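Local coordinates for protein alpha-14 giardin (Giardia lamblia, PDB 3CHJ) that probably acts as a calcium-regulated structural element that links the phospholipid bilayer to the underlying axoneme, binding calcium as an annexin does, at residues L104-L109 with L148-A153; V116-R120 with V152-D156; W189-F193 with F233-H237. All coordinates share one frame; numbering follows the deposited sequence.

Contact 1 (L104-L109 with L148-A153); sequences LVDVLL and LINAVA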
loop_
_atom_site.group_PDB
_atom_site.type_symbol
_atom_site.label_atom_id
_atom_site.label_comp_id
_atom_site.label_asym_id
_atom_site.label_seq_id
_atom_site.Cartn_x
_atom_site.Cartn_y
_atom_site.Cartn_z
ATOM N N LEU A 104 -1.538 -4.210 -8.237
ATOM C CA LEU A 104 -0.536 -3.389 -8.917
ATOM C C LEU A 104 -0.802 -1.914 -8.597
ATOM O O LEU A 104 0.124 -1.158 -8.370
ATOM C CB LEU A 104 -0.587 -3.664 -10.428
ATOM C CG LEU A 104 -0.142 -5.086 -10.799
ATOM C CD1 LEU A 104 -0.247 -5.270 -12.333
ATOM C CD2 LEU A 104 1.253 -5.376 -10.293
ATOM N N VAL A 105 -2.073 -1.510 -8.592
ATOM C CA VAL A 105 -2.432 -0.136 -8.203
ATOM C C VAL A 105 -2.049 0.159 -6.750
ATOM O O VAL A 105 -1.381 1.168 -6.467
ATOM C CB VAL A 105 -3.920 0.116 -8.481
ATOM C CG1 VAL A 105 -4.418 1.466 -7.869
ATOM C CG2 VAL A 105 -4.138 0.083 -10.017
ATOM N N ASP A 106 -2.410 -0.749 -5.847
ATOM C CA ASP A 106 -2.138 -0.545 -4.423
ATOM C C ASP A 106 -0.652 -0.380 -4.166
ATOM O O ASP A 106 -0.251 0.422 -3.308
ATOM C CB ASP A 106 -2.605 -1.748 -3.605
ATOM C CG ASP A 106 -4.118 -1.820 -3.450
ATOM O OD1 ASP A 106 -4.855 -0.848 -3.776
ATOM O OD2 ASP A 106 -4.556 -2.886 -2.964
ATOM N N VAL A 107 0.161 -1.161 -4.873
ATOM C CA VAL A 107 1.605 -1.156 -4.630
ATOM C C VAL A 107 2.242 0.067 -5.258
ATOM O O VAL A 107 2.904 0.866 -4.580
ATOM C CB VAL A 107 2.268 -2.437 -5.171
ATOM C CG1 VAL A 107 3.792 -2.317 -5.113
ATOM C CG2 VAL A 107 1.779 -3.656 -4.378
ATOM N N LEU A 108 2.049 0.237 -6.555
ATOM C CA LEU A 108 2.835 1.231 -7.281
ATOM C C LEU A 108 2.512 2.655 -6.877
ATOM O O LEU A 108 3.390 3.526 -6.962
ATOM C CB LEU A 108 2.694 1.029 -8.782
ATOM C CG LEU A 108 3.447 -0.211 -9.254
ATOM C CD1 LEU A 108 3.030 -0.603 -10.668
ATOM C CD2 LEU A 108 4.982 0.055 -9.190
ATOM N N LEU A 109 1.276 2.895 -6.430
ATOM C CA LEU A 109 0.830 4.272 -6.162
ATOM C C LEU A 109 1.048 4.708 -4.718
ATOM O O LEU A 109 0.711 5.838 -4.362
ATOM C CB LEU A 109 -0.617 4.504 -6.579
ATOM C CG LEU A 109 -0.888 4.262 -8.064
ATOM C CD1 LEU A 109 -2.355 4.590 -8.363
ATOM C CD2 LEU A 109 0.069 5.108 -8.908
ATOM N N LEU A 148 -1.502 5.580 -15.584
ATOM C CA LEU A 148 -0.953 6.155 -14.366
ATOM C C LEU A 148 0.112 5.231 -13.770
ATOM O O LEU A 148 1.228 5.689 -13.484
ATOM C CB LEU A 148 -2.064 6.468 -13.348
ATOM C CG LEU A 148 -1.575 7.017 -12.012
ATOM C CD1 LEU A 148 -0.850 8.355 -12.204
ATOM C CD2 LEU A 148 -2.739 7.162 -11.087
ATOM N N ILE A 149 -0.212 3.949 -13.546
ATOM C CA ILE A 149 0.796 3.059 -12.946
ATOM C C ILE A 149 1.989 2.805 -13.888
ATOM O O ILE A 149 3.100 2.637 -13.408
ATOM C CB ILE A 149 0.237 1.748 -12.367
ATOM C CG1 ILE A 149 -0.284 0.824 -13.487
ATOM C CG2 ILE A 149 -0.813 2.062 -11.308
ATOM C CD1 ILE A 149 -0.698 -0.583 -12.969
ATOM N N ASN A 150 1.761 2.780 -15.208
ATOM C CA ASN A 150 2.888 2.657 -16.140
ATOM C C ASN A 150 3.816 3.866 -16.033
ATOM O O ASN A 150 5.063 3.719 -16.055
ATOM C CB ASN A 150 2.399 2.529 -17.588
ATOM C CG ASN A 150 1.780 1.183 -17.882
ATOM O OD1 ASN A 150 2.119 0.161 -17.253
ATOM N ND2 ASN A 150 0.874 1.162 -18.838
ATOM N N ALA A 151 3.237 5.062 -15.927
ATOM C CA ALA A 151 4.057 6.266 -15.808
ATOM C C ALA A 151 4.871 6.242 -14.513
ATOM O O ALA A 151 6.041 6.658 -14.458
ATOM C CB ALA A 151 3.193 7.501 -15.873
ATOM N N VAL A 152 4.237 5.815 -13.434
ATOM C CA VAL A 152 4.925 5.717 -12.163
ATOM C C VAL A 152 6.009 4.630 -12.194
ATOM O O VAL A 152 7.127 4.843 -11.705
ATOM C CB VAL A 152 3.910 5.461 -11.023
ATOM C CG1 VAL A 152 4.603 5.063 -9.727
ATOM C CG2 VAL A 152 3.046 6.701 -10.840
ATOM N N ALA A 153 5.679 3.477 -12.775
ATOM C CA ALA A 153 6.623 2.359 -12.815
ATOM C C ALA A 153 7.927 2.702 -13.528
ATOM O O ALA A 153 8.961 2.180 -13.146
ATOM C CB ALA A 153 5.981 1.106 -13.434
#
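Leu108 and Ile149 bring the two backbones nearest each other, CA to CA 6.3 Å. Their short helical segments, 104-108 and 148-153, run roughly in the same direction, at 38°. The axes are 10.1 Å apart, so the space between them is filled by branched aliphatic side chains. Leu109 has already left the helix that carries Leu104, Val105 and Leu108.

Ile149 is the central residue and meets all four of these side chains. Its CG1 branch sits between its own backbone N and carbonyl carbon (chi1 68°). The two arms thereby serve different neighbours. The long arm ends with CD1 on Leu104 CB, at 4.0 Å. The short arm, CG2, touches Val105 CG2 and reaches Leu109 CG at 3.9 Å. The root of the side chain is covered as well, by Leu108 CD1. Val105, Leu108 and Leu109 each cross Ile149 at about a right angle.

The two methyls of Leu109 part toward Leu148 and Val152 of helix 144-154. Its CD1 goes to Leu148 CD2, at 3.8 Å, and its CD2 goes to Val152 CG2, at 3.9 Å. Leu148 holds CG anti to its own backbone N (chi1 177°), which brings its CD2 toward Leu109. Val152 also lays its other methyl, CG1, 3.4 Å from Leu108 O, where helix 101-108 ends. Leu108 CD1 reaches on to Ala153 CB.

Around this layer, Leu104 packs on helix 82-94, Leu148 on Phe193 of helix 186-195, and Val105 and Leu109 on Ala232 of helix 227-241. The contact is thus a piece of the interior of the all-helical annexin fold. All the touching residues are buried. Between the two segments the chemistry is aliphatic, so shape fit and exclusion of water, not polar bonding, probably hold the helices together at this contact.

Contact 2 (V116-R120 with V152-D156); sequences VREIR and VATGD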
loop_
_atom_site.group_PDB
_atom_site.type_symbol
_atom_site.label_atom_id
_atom_site.label_comp_id
_atom_site.label_asym_id
_atom_site.label_seq_id
_atom_site.Cartn_x
_atom_site.Cartn_y
_atom_site.Cartn_z
ATOM N N VAL A 116 10.511 3.112 -5.764
ATOM C CA VAL A 116 10.248 2.565 -7.107
ATOM C C VAL A 116 11.574 2.259 -7.796
ATOM O O VAL A 116 11.746 1.206 -8.417
ATOM C CB VAL A 116 9.415 3.525 -8.001
ATOM C CG1 VAL A 116 9.174 2.896 -9.362
ATOM C CG2 VAL A 116 8.077 3.832 -7.335
ATOM N N ARG A 117 12.520 3.178 -7.668
ATOM C CA ARG A 117 13.846 3.005 -8.278
ATOM C C ARG A 117 14.510 1.729 -7.742
ATOM O O ARG A 117 15.036 0.909 -8.503
ATOM C CB ARG A 117 14.704 4.226 -7.974
ATOM C CG ARG A 117 15.582 4.709 -9.130
ATOM C CD ARG A 117 16.258 6.038 -8.794
ATOM N NE ARG A 117 15.382 6.903 -8.008
ATOM C CZ ARG A 117 15.783 7.925 -7.256
ATOM N NH1 ARG A 117 17.073 8.239 -7.167
ATOM N NH2 ARG A 117 14.886 8.630 -6.581
ATOM N N GLU A 118 14.434 1.543 -6.431
ATOM C CA GLU A 118 15.037 0.394 -5.785
ATOM C C GLU A 118 14.385 -0.899 -6.270
ATOM O O GLU A 118 15.065 -1.884 -6.573
ATOM C CB GLU A 118 14.905 0.524 -4.265
ATOM C CG GLU A 118 15.471 -0.656 -3.485
ATOM C CD GLU A 118 15.316 -0.526 -1.958
ATOM O OE1 GLU A 118 14.439 0.232 -1.472
ATOM O OE2 GLU A 118 16.075 -1.217 -1.243
ATOM N N ILE A 119 13.060 -0.910 -6.359
ATOM C CA ILE A 119 12.417 -2.155 -6.752
ATOM C C ILE A 119 12.517 -2.488 -8.240
ATOM O O ILE A 119 12.419 -3.640 -8.590
ATOM C CB ILE A 119 10.960 -2.319 -6.200
ATOM C CG1 ILE A 119 10.002 -1.316 -6.830
ATOM C CG2 ILE A 119 10.962 -2.262 -4.650
ATOM C CD1 ILE A 119 8.528 -1.633 -6.554
ATOM N N ARG A 120 12.747 -1.494 -9.108
ATOM C CA ARG A 120 13.001 -1.802 -10.520
ATOM C C ARG A 120 14.203 -2.723 -10.618
ATOM O O ARG A 120 14.177 -3.715 -11.324
ATOM C CB ARG A 120 13.300 -0.545 -11.340
ATOM C CG ARG A 120 12.117 0.366 -11.504
ATOM C CD ARG A 120 12.583 1.607 -12.256
ATOM N NE ARG A 120 11.497 2.563 -12.317
ATOM C CZ ARG A 120 11.627 3.873 -12.146
ATOM N NH1 ARG A 120 12.823 4.426 -11.900
ATOM N NH2 ARG A 120 10.541 4.626 -12.228
ATOM N N VAL A 152 4.237 5.815 -13.434
ATOM C CA VAL A 152 4.925 5.717 -12.163
ATOM C C VAL A 152 6.009 4.630 -12.194
ATOM O O VAL A 152 7.127 4.843 -11.705
ATOM C CB VAL A 152 3.910 5.461 -11.023
ATOM C CG1 VAL A 152 4.603 5.063 -9.727
ATOM C CG2 VAL A 152 3.046 6.701 -10.840
ATOM N N ALA A 153 5.679 3.477 -12.775
ATOM C CA ALA A 153 6.623 2.359 -12.815
ATOM C C ALA A 153 7.927 2.702 -13.528
ATOM O O ALA A 153 8.961 2.180 -13.146
ATOM C CB ALA A 153 5.981 1.106 -13.434
ATOM N N THR A 154 7.879 3.574 -14.539
ATOM C CA THR A 154 9.065 3.875 -15.358
ATOM C C THR A 154 9.608 5.294 -15.216
ATOM O O THR A 154 10.666 5.606 -15.779
ATOM C CB THR A 154 8.772 3.613 -16.846
ATOM O OG1 THR A 154 7.694 4.459 -17.274
ATOM C CG2 THR A 154 8.389 2.152 -17.058
ATOM N N GLY A 155 8.909 6.156 -14.484
ATOM C CA GLY A 155 9.270 7.580 -14.444
ATOM C C GLY A 155 9.908 8.061 -13.155
ATOM O O GLY A 155 10.395 7.279 -12.347
ATOM N N ASP A 156 9.895 9.373 -12.967
ATOM C CA ASP A 156 10.490 10.009 -11.811
ATOM C C ASP A 156 9.549 11.126 -11.398
ATOM O O ASP A 156 8.711 11.559 -12.188
ATOM C CB ASP A 156 11.855 10.607 -12.204
ATOM C CG ASP A 156 12.728 10.991 -11.001
ATOM O OD1 ASP A 156 12.320 10.846 -9.814
ATOM O OD2 ASP A 156 13.868 11.462 -11.264
HETATM O O HOH W 1 13.041 7.406 -11.211
#
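Arg120 points its flat guanidinium, edge on, at the backbone carbonyls of Val152, Ala153 and Gly155. The chain is extended from CG to NE, and this carries the group across to helix 144-154. NE gives a hydrogen bond to Ala153 O, 2.7 Å long, with the donor tilted 26° from the carbonyl plane. NH2 gives a second one to Gly155 O, also 2.7 Å. This bond lies in the carbonyl plane, on a lone pair, with 161° at the hydrogen. Both acceptors are close to the guanidinium plane. NH2 also makes weak bonds to Ala153 O at 3.1 Å and to Val152 O at 3.5 Å. Thr154 O lies over one face of the group. A water also lies at the edge, in plane: it accepts from Arg120 NH1 and donates to Gly155 O, so that carbonyl is held twice.

Gly155 is the first residue after helix 144-154 to leave helical geometry. The arginine of helix 113-127 thus binds at the C-terminal end of that helix. Carbonyls at a helix C terminus generally lack a partner in a following turn, and the helix dipole probably makes the end slightly negative. A positive group probably suits the site for that reason. In this all-helical annexin fold the bonds tie two helices of the chain at a helix-to-loop turn.

Val116, one turn before Arg120, lies deeper. Its CG1 is anti to the backbone N, which turns this methyl to the helix-end carbonyls. It rests 3.7 Å from Val152 O and 3.9 Å from Ala153 O. Val116 CG2 faces Val152 CG1 at 4.4 Å, a loose apolar touch. Thr154 takes a different course, its OG1 hydrogen-bonded back to Asn150 O.

Contact 3 (W189-F193 with F233-H237); sequences WIRIF and FKLAH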
loop_
_atom_site.group_PDB
_atom_site.type_symbol
_atom_site.label_atom_id
_atom_site.label_comp_id
_atom_site.label_asym_id
_atom_site.label_seq_id
_atom_site.Cartn_x
_atom_site.Cartn_y
_atom_site.Cartn_z
ATOM N N TRP A 189 -3.710 14.820 -16.536
ATOM C CA TRP A 189 -3.919 13.944 -15.392
ATOM C C TRP A 189 -2.680 13.116 -15.079
ATOM O O TRP A 189 -2.316 12.932 -13.914
ATOM C CB TRP A 189 -5.090 13.015 -15.645
ATOM C CG TRP A 189 -6.461 13.650 -15.520
ATOM C CD1 TRP A 189 -7.370 13.835 -16.522
ATOM C CD2 TRP A 189 -7.084 14.132 -14.318
ATOM N NE1 TRP A 189 -8.531 14.387 -16.022
ATOM C CE2 TRP A 189 -8.365 14.619 -14.680
ATOM C CE3 TRP A 189 -6.673 14.225 -12.978
ATOM C CZ2 TRP A 189 -9.255 15.162 -13.733
ATOM C CZ3 TRP A 189 -7.544 14.776 -12.033
ATOM C CH2 TRP A 189 -8.825 15.247 -12.420
ATOM N N ILE A 190 -2.049 12.588 -16.121
ATOM C CA ILE A 190 -0.872 11.745 -15.916
ATOM C C ILE A 190 0.329 12.553 -15.431
ATOM O O ILE A 190 1.016 12.155 -14.511
ATOM C CB ILE A 190 -0.534 10.908 -17.180
ATOM C CG1 ILE A 190 -1.735 10.044 -17.588
ATOM C CG2 ILE A 190 0.717 10.051 -16.953
ATOM C CD1 ILE A 190 -2.214 9.043 -16.517
ATOM N N ARG A 191 0.555 13.716 -16.038
ATOM C CA ARG A 191 1.674 14.542 -15.631
ATOM C C ARG A 191 1.581 14.894 -14.138
ATOM O O ARG A 191 2.542 14.741 -13.388
ATOM C CB ARG A 191 1.757 15.801 -16.505
ATOM C CG ARG A 191 2.895 16.716 -16.093
ATOM C CD ARG A 191 3.101 17.910 -17.038
ATOM N NE ARG A 191 1.959 18.819 -17.087
ATOM C CZ ARG A 191 1.035 18.820 -18.041
ATOM N NH1 ARG A 191 1.115 17.963 -19.042
ATOM N NH2 ARG A 191 0.035 19.688 -17.995
ATOM N N ILE A 192 0.401 15.340 -13.704
ATOM C CA ILE A 192 0.263 15.757 -12.318
ATOM C C ILE A 192 0.386 14.555 -11.383
ATOM O O ILE A 192 1.202 14.545 -10.449
ATOM C CB ILE A 192 -1.067 16.478 -12.088
ATOM C CG1 ILE A 192 -1.091 17.803 -12.891
ATOM C CG2 ILE A 192 -1.250 16.755 -10.603
ATOM C CD1 ILE A 192 -2.481 18.430 -12.992
ATOM N N PHE A 193 -0.415 13.528 -11.633
ATOM C CA PHE A 193 -0.497 12.460 -10.651
ATOM C C PHE A 193 0.673 11.489 -10.692
ATOM O O PHE A 193 1.008 10.876 -9.654
ATOM C CB PHE A 193 -1.842 11.735 -10.753
ATOM C CG PHE A 193 -2.982 12.519 -10.156
ATOM C CD1 PHE A 193 -3.524 13.633 -10.821
ATOM C CD2 PHE A 193 -3.509 12.164 -8.906
ATOM C CE1 PHE A 193 -4.561 14.377 -10.243
ATOM C CE2 PHE A 193 -4.547 12.913 -8.334
ATOM C CZ PHE A 193 -5.076 13.987 -8.989
ATOM N N PHE A 233 -6.762 7.154 -8.923
ATOM C CA PHE A 233 -6.454 8.596 -8.790
ATOM C C PHE A 233 -6.737 9.130 -7.395
ATOM O O PHE A 233 -6.016 10.031 -6.914
ATOM C CB PHE A 233 -7.135 9.413 -9.890
ATOM C CG PHE A 233 -6.407 9.348 -11.197
ATOM C CD1 PHE A 233 -5.512 10.371 -11.550
ATOM C CD2 PHE A 233 -6.578 8.273 -12.057
ATOM C CE1 PHE A 233 -4.798 10.324 -12.766
ATOM C CE2 PHE A 233 -5.870 8.213 -13.273
ATOM C CZ PHE A 233 -4.996 9.249 -13.635
ATOM N N LYS A 234 -7.751 8.587 -6.723
ATOM C CA LYS A 234 -7.968 8.945 -5.315
ATOM C C LYS A 234 -6.782 8.473 -4.462
ATOM O O LYS A 234 -6.293 9.214 -3.594
ATOM C CB LYS A 234 -9.250 8.306 -4.783
ATOM C CG LYS A 234 -10.533 8.964 -5.235
ATOM C CD LYS A 234 -11.712 8.183 -4.669
ATOM C CE LYS A 234 -12.969 8.994 -4.853
ATOM N NZ LYS A 234 -14.155 8.329 -4.227
ATOM N N LEU A 235 -6.321 7.249 -4.716
ATOM C CA LEU A 235 -5.220 6.678 -3.939
ATOM C C LEU A 235 -3.937 7.492 -4.159
ATOM O O LEU A 235 -3.258 7.817 -3.179
ATOM C CB LEU A 235 -5.029 5.201 -4.297
ATOM C CG LEU A 235 -3.921 4.526 -3.480
ATOM C CD1 LEU A 235 -4.269 4.497 -2.006
ATOM C CD2 LEU A 235 -3.641 3.113 -4.025
ATOM N N ALA A 236 -3.648 7.859 -5.411
ATOM C CA ALA A 236 -2.473 8.677 -5.741
ATOM C C ALA A 236 -2.606 10.043 -5.077
ATOM O O ALA A 236 -1.646 10.548 -4.487
ATOM C CB ALA A 236 -2.310 8.839 -7.242
ATOM N N HIS A 237 -3.795 10.636 -5.170
ATOM C CA HIS A 237 -4.047 11.903 -4.468
ATOM C C HIS A 237 -3.675 11.803 -2.990
ATOM O O HIS A 237 -2.907 12.611 -2.461
ATOM C CB HIS A 237 -5.516 12.344 -4.582
ATOM C CG HIS A 237 -5.822 13.548 -3.742
ATOM N ND1 HIS A 237 -6.025 13.468 -2.381
ATOM C CD2 HIS A 237 -5.898 14.862 -4.060
ATOM C CE1 HIS A 237 -6.218 14.686 -1.895
ATOM N NE2 HIS A 237 -6.162 15.546 -2.898
#
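Phe193 offers one ring face to the edge of Phe233. This is an edge-to-face pair, with centroids 5.2 Å apart and planes at 66°. Phe233 CD1 stands over that face, offset toward the rim, 3.6 Å from Phe193 CG. At the edge of the Phe193 ring, near its plane, lie Ala236 CB, 3.9 Å from CD2, and His237 CB, 3.9 Å from CE2. The Phe233 ring has Trp189 O at its edge, 3.8 Å from CE1, and Ile190 CD1, 4.0 Å from CZ. The indole of Trp189 meets Phe233 obliquely, with planes at 76°. Phe225 stacks on Phe233 and meets Trp189 edge-to-face, which extends the aromatic cluster.

The Phe193 ring reaches across to helix 227-241. There its CE2 also comes 3.5 Å from Phe233 O. The two segments run at 32° to each other, with Phe193 and Ala236 nearest in backbone.

The polar atoms of Trp189 and His237 have partners beyond the two segments. His237 NE2 is hydrogen-bonded with His205 ND1. Trp189 NE1 is hydrogen-bonded to Glu224 OE2, and Glu224 is a ligand of the bound calcium ion, with Ala175, Thr178, Gly180 and Glu185. The Trp189 side chain is about 5 Å from the ion. Trp189 is therefore a second-shell residue: its N-H probably helps to orient the Glu224 carboxylate, while its contacts with Phe233 and Phe225 probably help to fix the indole in the annexin core.

From the N terminus, helix 101-108 comes first, and contact 1 closes a loop of 38 residues from it to helix 144-154. Contact 2 begins inside that loop, on helix 113-127, spans 31 residues and ends on the same stretch of helix 144-154. The two share Val152 and Ala153, and so bind successive helices to one partner. Contact 3 follows in series, closing 39 residues between helix 186-195 and helix 227-241. It touches contact 1: Ile190 packs on Leu148 and Ala151, and Leu235 on the backbone of Val105. Contacts 2 and 3 do not touch. Helix 144-154 thus lies between the first pair of helices and helix 186-195, which carries Trp189 near the calcium ion.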